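PDB 2G5G: putative lipoprotein from Campylobacter jejuni subsp. jejuni, which binds heme cofacially, in a manner linked to its dimerization, and probably serves in bacterial heme transport. Local coordinates for residues 64-68 / 129-135; 77-83 / 213-219; 157-163 / 198-202. One frame throughout, in Å; residues are numbered along the deposited sequence.

Contact 1 of 3, residues 64-68 / 129-135; sequences FNALE and VVFYSKS
The ring of Phe64 is sandwiched between a valine methyl from the other segment and a methylene of its own helix. Val130 CG2 stands over the ring centre, 3.7 Å from the centroid and only 4° off the normal, a nearly ideal CH-pi contact; Glu68 CB, one turn on from Phe64, lies over the opposite face but is displaced toward the rim. At the edge, near the ring plane, come two hydroxyls, with Ser133 OG 3.2 Å from Phe64 CZ and Ser135 OG 3.3 Å from Phe64 CE2. The ring reaches this slot because CG is turned away from the backbone N (chi1 176°), and on the way Phe64 CD1 comes alongside Val129 CG1 at 3.9 Å. Helix 54-73 is here packed against the C-terminal end of helix 124-131 and the loop leading to the edge strand 137-141, both on the side of the central sheet where Phe64 and Val130 meet Val80. In that loop Ser133 OG gives a hydrogen bond to Val130 O, at 2.6 Å, and receives one from Ser135 N; the second closes an ST turn and fixes the hydroxyl beside the phenyl edge. Val130 O also takes the Ser133 N-H, so two donors hold it. Ser135 OG is hydrogen-bonded to Phe78 O of the neighbouring strand. The Glu68 chain, bent at chi2, brings its carboxylate over the turn: Lys134 N donates to Glu68 OE2 at 3.2 Å and 154°, from above the carboxylate plane, while Ser133 CB sits 3.4 Å from the same Glu68 OE2.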
loop_
_atom_site.group_PDB
_atom_site.type_symbol
_atom_site.label_atom_id
_atom_site.label_comp_id
_atom_site.label_asym_id
_atom_site.label_seq_id
_atom_site.Cartn_x
_atom_site.Cartn_y
_atom_site.Cartn_z
ATOM N N PHE A 64 33.585 2.227 -2.946
ATOM C CA PHE A 64 33.568 3.703 -2.878
ATOM C C PHE A 64 34.956 4.264 -2.532
ATOM O O PHE A 64 35.470 5.124 -3.241
ATOM C CB PHE A 64 32.478 4.253 -1.949
ATOM C CG PHE A 64 32.499 5.767 -1.799
ATOM C CD1 PHE A 64 33.022 6.343 -0.646
ATOM C CD2 PHE A 64 32.052 6.611 -2.823
ATOM C CE1 PHE A 64 33.076 7.726 -0.492
ATOM C CE2 PHE A 64 32.112 8.006 -2.680
ATOM C CZ PHE A 64 32.613 8.565 -1.505
ATOM N N ASN A 65 35.558 3.765 -1.457
ATOM C CA ASN A 65 36.857 4.265 -1.019
ATOM C C ASN A 65 37.891 4.205 -2.123
ATOM O O ASN A 65 38.685 5.138 -2.261
ATOM C CB ASN A 65 37.390 3.480 0.190
ATOM C CG ASN A 65 36.802 3.935 1.533
ATOM O OD1 ASN A 65 36.026 4.887 1.642
ATOM N ND2 ASN A 65 37.185 3.226 2.568
ATOM N N ALA A 66 37.940 3.109 -2.893
ATOM C CA ALA A 66 39.006 3.001 -3.901
ATOM C C ALA A 66 38.766 3.993 -5.047
ATOM O O ALA A 66 39.714 4.574 -5.620
ATOM C CB ALA A 66 39.138 1.568 -4.432
ATOM N N LEU A 67 37.498 4.182 -5.392
ATOM C CA LEU A 67 37.184 5.056 -6.520
ATOM C C LEU A 67 37.405 6.516 -6.108
ATOM O O LEU A 67 37.952 7.282 -6.879
ATOM C CB LEU A 67 35.735 4.863 -6.954
ATOM C CG LEU A 67 35.276 3.520 -7.541
ATOM C CD1 LEU A 67 33.746 3.515 -7.555
ATOM C CD2 LEU A 67 35.772 3.348 -8.930
ATOM N N GLU A 68 36.948 6.863 -4.908
ATOM C CA GLU A 68 37.036 8.225 -4.326
ATOM C C GLU A 68 38.475 8.683 -4.216
ATOM O O GLU A 68 38.799 9.814 -4.595
ATOM C CB GLU A 68 36.329 8.290 -2.949
ATOM C CG GLU A 68 36.553 9.580 -2.075
ATOM C CD GLU A 68 36.087 10.841 -2.768
ATOM O OE1 GLU A 68 35.419 10.719 -3.834
ATOM O OE2 GLU A 68 36.388 11.953 -2.253
ATOM N N VAL A 129 30.793 7.587 5.212
ATOM C CA VAL A 129 32.002 7.660 4.408
ATOM C C VAL A 129 31.767 8.515 3.162
ATOM O O VAL A 129 32.641 9.304 2.766
ATOM C CB VAL A 129 32.528 6.251 4.004
ATOM C CG1 VAL A 129 33.758 6.375 3.152
ATOM C CG2 VAL A 129 32.869 5.434 5.238
ATOM N N VAL A 130 30.589 8.363 2.558
ATOM C CA VAL A 130 30.246 9.148 1.362
ATOM C C VAL A 130 30.123 10.638 1.710
ATOM O O VAL A 130 30.821 11.492 1.114
ATOM C CB VAL A 130 28.974 8.636 0.666
ATOM C CG1 VAL A 130 28.517 9.610 -0.431
ATOM C CG2 VAL A 130 29.255 7.256 0.046
ATOM N N PHE A 131 29.250 10.913 2.677
ATOM C CA PHE A 131 28.915 12.265 3.063
ATOM C C PHE A 131 30.125 13.136 3.377
ATOM O O PHE A 131 30.147 14.281 2.929
ATOM C CB PHE A 131 27.899 12.312 4.199
ATOM C CG PHE A 131 27.412 13.697 4.487
ATOM C CD1 PHE A 131 26.438 14.289 3.672
ATOM C CD2 PHE A 131 27.963 14.442 5.536
ATOM C CE1 PHE A 131 25.990 15.581 3.913
ATOM C CE2 PHE A 131 27.531 15.737 5.782
ATOM C CZ PHE A 131 26.533 16.310 4.978
ATOM N N TYR A 132 31.132 12.581 4.075
ATOM C CA TYR A 132 32.325 13.340 4.519
ATOM C C TYR A 132 33.508 13.372 3.571
ATOM O O TYR A 132 34.545 13.989 3.882
ATOM C CB TYR A 132 32.768 12.901 5.928
ATOM C CG TYR A 132 31.697 13.209 6.946
ATOM C CD1 TYR A 132 30.920 12.185 7.499
ATOM C CD2 TYR A 132 31.403 14.532 7.302
ATOM C CE1 TYR A 132 29.899 12.463 8.412
ATOM C CE2 TYR A 132 30.379 14.823 8.221
ATOM C CZ TYR A 132 29.643 13.782 8.783
ATOM O OH TYR A 132 28.634 14.044 9.688
ATOM N N SER A 133 33.376 12.706 2.421
ATOM C CA SER A 133 34.410 12.774 1.401
ATOM C C SER A 133 34.113 14.021 0.577
ATOM O O SER A 133 33.316 14.849 0.967
ATOM C CB SER A 133 34.366 11.523 0.496
ATOM O OG SER A 133 33.080 11.412 -0.122
ATOM N N LYS A 134 34.720 14.117 -0.592
ATOM C CA LYS A 134 34.438 15.198 -1.524
ATOM C C LYS A 134 33.186 14.973 -2.383
ATOM O O LYS A 134 32.831 15.830 -3.210
ATOM C CB LYS A 134 35.669 15.399 -2.393
ATOM C CG LYS A 134 36.840 15.989 -1.603
ATOM C CD LYS A 134 38.058 16.075 -2.460
ATOM C CE LYS A 134 39.001 17.090 -1.862
ATOM N NZ LYS A 134 39.937 17.655 -2.865
ATOM N N SER A 135 32.518 13.832 -2.200
ATOM C CA SER A 135 31.315 13.524 -2.973
ATOM C C SER A 135 30.109 14.317 -2.528
ATOM O O SER A 135 29.944 14.589 -1.343
ATOM C CB SER A 135 30.958 12.034 -2.850
ATOM O OG SER A 135 31.949 11.254 -3.461
#

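Contact 2 of 3, residues 77-83 / 213-219; sequences NFDVALE and NKVLLLA
Strands 78-82 and 214-219 run parallel as neighbours in the central sheet, their short axes 25° apart, in a ChaN-family domain whose helices pack on that sheet; 129 residues, about half of them helical, separate the two segments in sequence. The backbone bonding is regular from Asp79 onward. Asp79 N donates to Lys214 O, Leu216 N to Asp79 O, Ala81 N to Leu216 O, Leu218 N to Ala81 O and Glu83 N to Leu218 O; the third is the shortest, with Ala81 N 2.7 Å from Leu216 O. Short CA-H...O contacts accompany these bonds, as between Val80 CA and Leu216 O at 3.2 Å. At the Asn77/Asn213 end, one water bridges Asn77 O and Lys214 N in place of a direct bond.

Apolar contacts divide between the two faces. Phe78 CZ lies 3.7 Å from Leu216 CB, Val80 and Leu216 run alongside each other in the same sense, and Leu82 CD2 meets Leu218 CB; helices 54-73 and 124-131 cover this face. On the other, Ala81 CB touches both Leu217 CD1, at 3.9 Å, and Val215 CG2, where Leu208 of helix 187-210 packs on them.

Polar side chains close both ends. Glu83, its chain extended, bonds Gly220 N through OE1, which passes Ala219 CA. Asp79 OD2, also bonded by His211, accepts from Asn213 ND2 at 3.0 Å, 171°, on its syn side though tilted out of the carboxylate plane. The same Asn213 amide uses its oxygen too: Asn77 ND2 approaches Asn213 OD1 at 3.0 Å from above the carbonyl plane, with the two amides turned 72° apart.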
loop_
_atom_site.group_PDB
_atom_site.type_symbol
_atom_site.label_atom_id
_atom_site.label_comp_id
_atom_site.label_asym_id
_atom_site.label_seq_id
_atom_site.Cartn_x
_atom_site.Cartn_y
_atom_site.Cartn_z
ATOM N N ASN A 77 35.718 15.336 -10.131
ATOM C CA ASN A 77 34.506 15.315 -9.310
ATOM C C ASN A 77 33.880 13.916 -9.332
ATOM O O ASN A 77 33.850 13.279 -10.381
ATOM C CB ASN A 77 33.438 16.288 -9.823
ATOM C CG ASN A 77 33.771 17.738 -9.569
ATOM O OD1 ASN A 77 34.518 18.063 -8.659
ATOM N ND2 ASN A 77 33.195 18.624 -10.384
ATOM N N PHE A 78 33.360 13.479 -8.190
ATOM C CA PHE A 78 32.711 12.165 -8.128
ATOM C C PHE A 78 31.606 12.185 -7.100
ATOM O O PHE A 78 31.875 12.390 -5.891
ATOM C CB PHE A 78 33.746 11.086 -7.760
ATOM C CG PHE A 78 33.171 9.698 -7.613
ATOM C CD1 PHE A 78 33.434 8.941 -6.468
ATOM C CD2 PHE A 78 32.414 9.129 -8.642
ATOM C CE1 PHE A 78 32.938 7.644 -6.341
ATOM C CE2 PHE A 78 31.905 7.812 -8.514
ATOM C CZ PHE A 78 32.181 7.082 -7.384
ATOM N N ASP A 79 30.373 11.956 -7.564
ATOM C CA ASP A 79 29.180 12.026 -6.696
ATOM C C ASP A 79 28.462 10.687 -6.524
ATOM O O ASP A 79 28.717 9.783 -7.295
ATOM C CB ASP A 79 28.213 13.050 -7.241
ATOM C CG ASP A 79 28.811 14.455 -7.256
ATOM O OD1 ASP A 79 29.630 14.764 -6.359
ATOM O OD2 ASP A 79 28.482 15.230 -8.173
ATOM N N VAL A 80 27.578 10.580 -5.522
ATOM C CA VAL A 80 26.847 9.335 -5.217
ATOM C C VAL A 80 25.340 9.566 -5.164
ATOM O O VAL A 80 24.851 10.391 -4.396
ATOM C CB VAL A 80 27.331 8.674 -3.909
ATOM C CG1 VAL A 80 26.480 7.419 -3.570
ATOM C CG2 VAL A 80 28.775 8.277 -4.036
ATOM N N ALA A 81 24.614 8.863 -6.034
ATOM C CA ALA A 81 23.160 8.940 -6.054
ATOM C C ALA A 81 22.628 7.761 -5.244
ATOM O O ALA A 81 23.213 6.678 -5.236
ATOM C CB ALA A 81 22.641 8.878 -7.515
ATOM N N LEU A 82 21.511 7.973 -4.574
ATOM C CA LEU A 82 20.960 6.984 -3.657
ATOM C C LEU A 82 19.506 6.712 -3.964
ATOM O O LEU A 82 18.667 7.628 -3.954
ATOM C CB LEU A 82 21.152 7.420 -2.183
ATOM C CG LEU A 82 22.565 7.485 -1.591
ATOM C CD1 LEU A 82 22.554 8.042 -0.161
ATOM C CD2 LEU A 82 23.267 6.142 -1.632
ATOM N N GLU A 83 19.186 5.446 -4.246
ATOM C CA GLU A 83 17.782 5.037 -4.331
ATOM C C GLU A 83 17.063 5.464 -3.036
ATOM O O GLU A 83 15.853 5.710 -3.049
ATOM C CB GLU A 83 17.664 3.507 -4.479
ATOM C CG GLU A 83 16.197 2.976 -4.439
ATOM C CD GLU A 83 16.087 1.439 -4.350
ATOM O OE1 GLU A 83 17.114 0.739 -4.319
ATOM O OE2 GLU A 83 14.954 0.950 -4.298
ATOM N N ASN A 213 28.799 15.295 -13.425
ATOM C CA ASN A 213 30.002 14.648 -12.876
ATOM C C ASN A 213 29.871 13.131 -12.949
ATOM O O ASN A 213 28.776 12.617 -13.031
ATOM C CB ASN A 213 30.216 15.023 -11.418
ATOM C CG ASN A 213 30.419 16.518 -11.214
ATOM O OD1 ASN A 213 31.093 17.163 -12.014
ATOM N ND2 ASN A 213 29.829 17.069 -10.145
ATOM N N LYS A 214 31.006 12.431 -12.911
ATOM C CA LYS A 214 30.976 10.985 -12.710
ATOM C C LYS A 214 30.137 10.668 -11.476
ATOM O O LYS A 214 30.107 11.414 -10.464
ATOM C CB LYS A 214 32.400 10.417 -12.630
ATOM C CG LYS A 214 32.456 8.891 -12.839
ATOM C CD LYS A 214 33.886 8.285 -12.529
ATOM C CE LYS A 214 34.972 8.878 -13.434
ATOM N NZ LYS A 214 34.759 8.552 -14.904
ATOM N N VAL A 215 29.424 9.551 -11.538
ATOM C CA VAL A 215 28.419 9.271 -10.506
ATOM C C VAL A 215 28.300 7.783 -10.278
ATOM O O VAL A 215 28.345 6.994 -11.256
ATOM C CB VAL A 215 27.033 9.936 -10.827
ATOM C CG1 VAL A 215 26.401 9.390 -12.157
ATOM C CG2 VAL A 215 26.017 9.798 -9.632
ATOM N N LEU A 216 28.188 7.414 -8.994
ATOM C CA LEU A 216 27.822 6.056 -8.591
ATOM C C LEU A 216 26.409 6.032 -7.961
ATOM O O LEU A 216 26.105 6.843 -7.058
ATOM C CB LEU A 216 28.845 5.500 -7.590
ATOM C CG LEU A 216 28.564 4.054 -7.096
ATOM C CD1 LEU A 216 29.817 3.264 -6.901
ATOM C CD2 LEU A 216 27.803 4.164 -5.798
ATOM N N LEU A 217 25.562 5.107 -8.437
ATOM C CA LEU A 217 24.273 4.832 -7.824
ATOM C C LEU A 217 24.353 3.612 -6.908
ATOM O O LEU A 217 24.936 2.573 -7.281
ATOM C CB LEU A 217 23.184 4.586 -8.867
ATOM C CG LEU A 217 21.761 4.204 -8.375
ATOM C CD1 LEU A 217 20.948 5.416 -7.909
ATOM C CD2 LEU A 217 21.029 3.474 -9.476
ATOM N N LEU A 218 23.781 3.748 -5.716
ATOM C CA LEU A 218 23.480 2.571 -4.894
ATOM C C LEU A 218 21.970 2.352 -4.930
ATOM O O LEU A 218 21.191 3.267 -4.657
ATOM C CB LEU A 218 23.970 2.730 -3.440
ATOM C CG LEU A 218 23.670 1.542 -2.508
ATOM C CD1 LEU A 218 24.546 0.352 -2.901
ATOM C CD2 LEU A 218 23.884 1.961 -1.008
ATOM N N ALA A 219 21.550 1.135 -5.292
ATOM C CA ALA A 219 20.132 0.811 -5.452
ATOM C C ALA A 219 19.987 -0.709 -5.340
ATOM O O ALA A 219 20.961 -1.429 -5.337
ATOM C CB ALA A 219 19.574 1.298 -6.837
HETATM O O HOH W 1 33.400 13.916 -13.010
#

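Contact 3 of 3, residues 157-163 / 198-202; sequences LKGYVST and QFKDR
Two flat groups of the helix, the Arg202 guanidinium and the Phe199 ring, each carry part of Leu157 on one face. Leu157 CG lies 3.5 Å above the guanidinium plane, toward its rim, and Leu157 CD1 sits over the phenyl face, 3.9 Å from the centroid and 21° off the normal, a CH-pi contact. The other methyl, Leu157 CD2, rests 3.6 Å from Gln198 O.

At the guanidinium edge, Arg202 NH1 and Arg202 NH2 grip Lys158 O end-on, each at 2.7 Å, and the oxygen is only 3° out of the guanidinium plane. Arg202 NH2 donates again, to Ser162 OG at 2.8 Å, more tilted from that plane. Bends at chi2 and chi3 curl the arginine chain round Leu157 to reach these acceptors. The three bonds, with Arg202 NE bonded to His233, fix the rotation of the group. Ser162 OG is also bonded to Asp236, whose carboxylate accepts from Tyr160 N and Val161 N as well.

The loop is thus fastened to the helix whose Leu189, Leu193 and Ile196 line the heme pocket. Lying between helices 144-151 and 165-179, it is clasped to helix 187-210, with helix 230-236 supplying His233 and Asp236, and Phe199 reaching Ile150 of helix 144-151.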
loop_
_atom_site.group_PDB
_atom_site.type_symbol
_atom_site.label_atom_id
_atom_site.label_comp_id
_atom_site.label_asym_id
_atom_site.label_seq_id
_atom_site.Cartn_x
_atom_site.Cartn_y
_atom_site.Cartn_z
ATOM N N LEU A 157 4.036 5.315 -18.842
ATOM C CA LEU A 157 5.397 5.571 -19.196
ATOM C C LEU A 157 5.685 5.143 -20.639
ATOM O O LEU A 157 5.366 4.024 -21.046
ATOM C CB LEU A 157 6.290 4.803 -18.218
ATOM C CG LEU A 157 7.692 5.349 -18.026
ATOM C CD1 LEU A 157 7.628 6.675 -17.292
ATOM C CD2 LEU A 157 8.540 4.313 -17.281
ATOM N N LYS A 158 6.288 6.049 -21.406
ATOM C CA LYS A 158 6.738 5.748 -22.763
ATOM C C LYS A 158 8.207 5.324 -22.778
ATOM O O LYS A 158 9.012 5.751 -21.951
ATOM C CB LYS A 158 6.520 6.945 -23.695
ATOM C CG LYS A 158 5.035 7.295 -23.930
ATOM C CD LYS A 158 4.891 8.707 -24.490
ATOM C CE LYS A 158 3.490 9.265 -24.208
ATOM N NZ LYS A 158 3.493 10.760 -24.098
ATOM N N GLY A 159 8.542 4.473 -23.736
ATOM C CA GLY A 159 9.880 3.928 -23.850
ATOM C C GLY A 159 9.894 3.021 -25.055
ATOM O O GLY A 159 8.842 2.774 -25.678
ATOM N N TYR A 160 11.085 2.537 -25.377
ATOM C CA TYR A 160 11.294 1.619 -26.469
ATOM C C TYR A 160 11.842 0.317 -25.905
ATOM O O TYR A 160 11.158 -0.700 -25.939
ATOM C CB TYR A 160 12.209 2.232 -27.535
ATOM C CG TYR A 160 12.490 1.286 -28.674
ATOM C CD1 TYR A 160 11.451 0.819 -29.493
ATOM C CD2 TYR A 160 13.787 0.834 -28.925
ATOM C CE1 TYR A 160 11.703 -0.074 -30.542
ATOM C CE2 TYR A 160 14.056 -0.054 -29.980
ATOM C CZ TYR A 160 13.008 -0.502 -30.781
ATOM O OH TYR A 160 13.261 -1.387 -31.810
ATOM N N VAL A 161 13.043 0.326 -25.336
ATOM C CA VAL A 161 13.545 -0.914 -24.719
ATOM C C VAL A 161 13.177 -1.072 -23.251
ATOM O O VAL A 161 13.214 -2.187 -22.723
ATOM C CB VAL A 161 15.076 -1.101 -24.873
ATOM C CG1 VAL A 161 15.479 -1.107 -26.382
ATOM C CG2 VAL A 161 15.836 -0.047 -24.075
ATOM N N SER A 162 12.858 0.029 -22.571
ATOM C CA SER A 162 12.658 -0.048 -21.130
ATOM C C SER A 162 11.242 -0.442 -20.711
ATOM O O SER A 162 11.039 -0.833 -19.571
ATOM C CB SER A 162 13.053 1.279 -20.429
ATOM O OG SER A 162 12.160 2.308 -20.786
ATOM N N THR A 163 10.286 -0.341 -21.624
ATOM C CA THR A 163 8.861 -0.527 -21.264
ATOM C C THR A 163 8.205 -1.675 -22.025
ATOM O O THR A 163 6.981 -1.724 -22.127
ATOM C CB THR A 163 8.052 0.749 -21.549
ATOM O OG1 THR A 163 8.344 1.191 -22.876
ATOM C CG2 THR A 163 8.436 1.848 -20.569
ATOM N N GLN A 198 8.795 0.709 -12.674
ATOM C CA GLN A 198 9.150 1.288 -13.972
ATOM C C GLN A 198 9.404 2.798 -13.861
ATOM O O GLN A 198 10.392 3.325 -14.408
ATOM C CB GLN A 198 8.035 1.017 -14.997
ATOM C CG GLN A 198 7.972 -0.450 -15.495
ATOM C CD GLN A 198 8.607 -0.621 -16.856
ATOM O OE1 GLN A 198 9.800 -0.960 -16.975
ATOM N NE2 GLN A 198 7.837 -0.359 -17.891
ATOM N N PHE A 199 8.496 3.484 -13.154
ATOM C CA PHE A 199 8.658 4.908 -12.859
ATOM C C PHE A 199 9.883 5.236 -11.999
ATOM O O PHE A 199 10.547 6.239 -12.272
ATOM C CB PHE A 199 7.389 5.485 -12.205
ATOM C CG PHE A 199 6.370 6.004 -13.188
ATOM C CD1 PHE A 199 5.304 5.198 -13.607
ATOM C CD2 PHE A 199 6.434 7.309 -13.651
ATOM C CE1 PHE A 199 4.355 5.679 -14.508
ATOM C CE2 PHE A 199 5.478 7.799 -14.550
ATOM C CZ PHE A 199 4.434 6.975 -14.969
ATOM N N LYS A 200 10.162 4.430 -10.962
ATOM C CA LYS A 200 11.339 4.597 -10.100
ATOM C C LYS A 200 12.591 4.486 -10.960
ATOM O O LYS A 200 13.495 5.310 -10.865
ATOM C CB LYS A 200 11.415 3.522 -9.003
ATOM C CG LYS A 200 10.401 3.692 -7.846
ATOM C CD LYS A 200 10.417 2.500 -6.903
ATOM C CE LYS A 200 9.694 2.846 -5.580
ATOM N NZ LYS A 200 9.610 1.622 -4.747
ATOM N N ASP A 201 12.613 3.477 -11.824
ATOM C CA ASP A 201 13.746 3.224 -12.731
ATOM C C ASP A 201 13.995 4.370 -13.705
ATOM O O ASP A 201 15.142 4.772 -13.933
ATOM C CB ASP A 201 13.502 1.893 -13.447
ATOM C CG ASP A 201 13.752 0.708 -12.537
ATOM O OD1 ASP A 201 14.451 0.884 -11.503
ATOM O OD2 ASP A 201 13.243 -0.405 -12.823
ATOM N N ARG A 202 12.906 4.951 -14.206
ATOM C CA ARG A 202 12.945 6.065 -15.126
ATOM C C ARG A 202 13.540 7.308 -14.455
ATOM O O ARG A 202 14.399 7.966 -15.034
ATOM C CB ARG A 202 11.535 6.368 -15.651
ATOM C CG ARG A 202 11.463 7.480 -16.691
ATOM C CD ARG A 202 12.329 7.173 -17.911
ATOM N NE ARG A 202 11.962 5.943 -18.632
ATOM C CZ ARG A 202 11.045 5.888 -19.600
ATOM N NH1 ARG A 202 10.369 6.982 -19.971
ATOM N NH2 ARG A 202 10.790 4.735 -20.207
#

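Contacts 1 and 2 form one continuous block, their centres 10 Å apart. Strand 78-82 joins them: Phe64 CE2 packs 3.6 Å from Val80 CG2, and Glu68 OE1 lies 3.7 Å from Phe78 CD1. Contact 3 lies across the chain's centre from contact 1, about 30 Å between centres, and about 20 Å from contact 2. Helix 187-210, which carries residues 198-202, is followed in the chain by strand 214-220 of contact 2. A bound heme is about 7 Å from the Glu83 side chain of contact 2 and about 10 Å from that of Phe199 in contact 3, where Lys200 NZ is hydrogen-bonded to a heme oxygen.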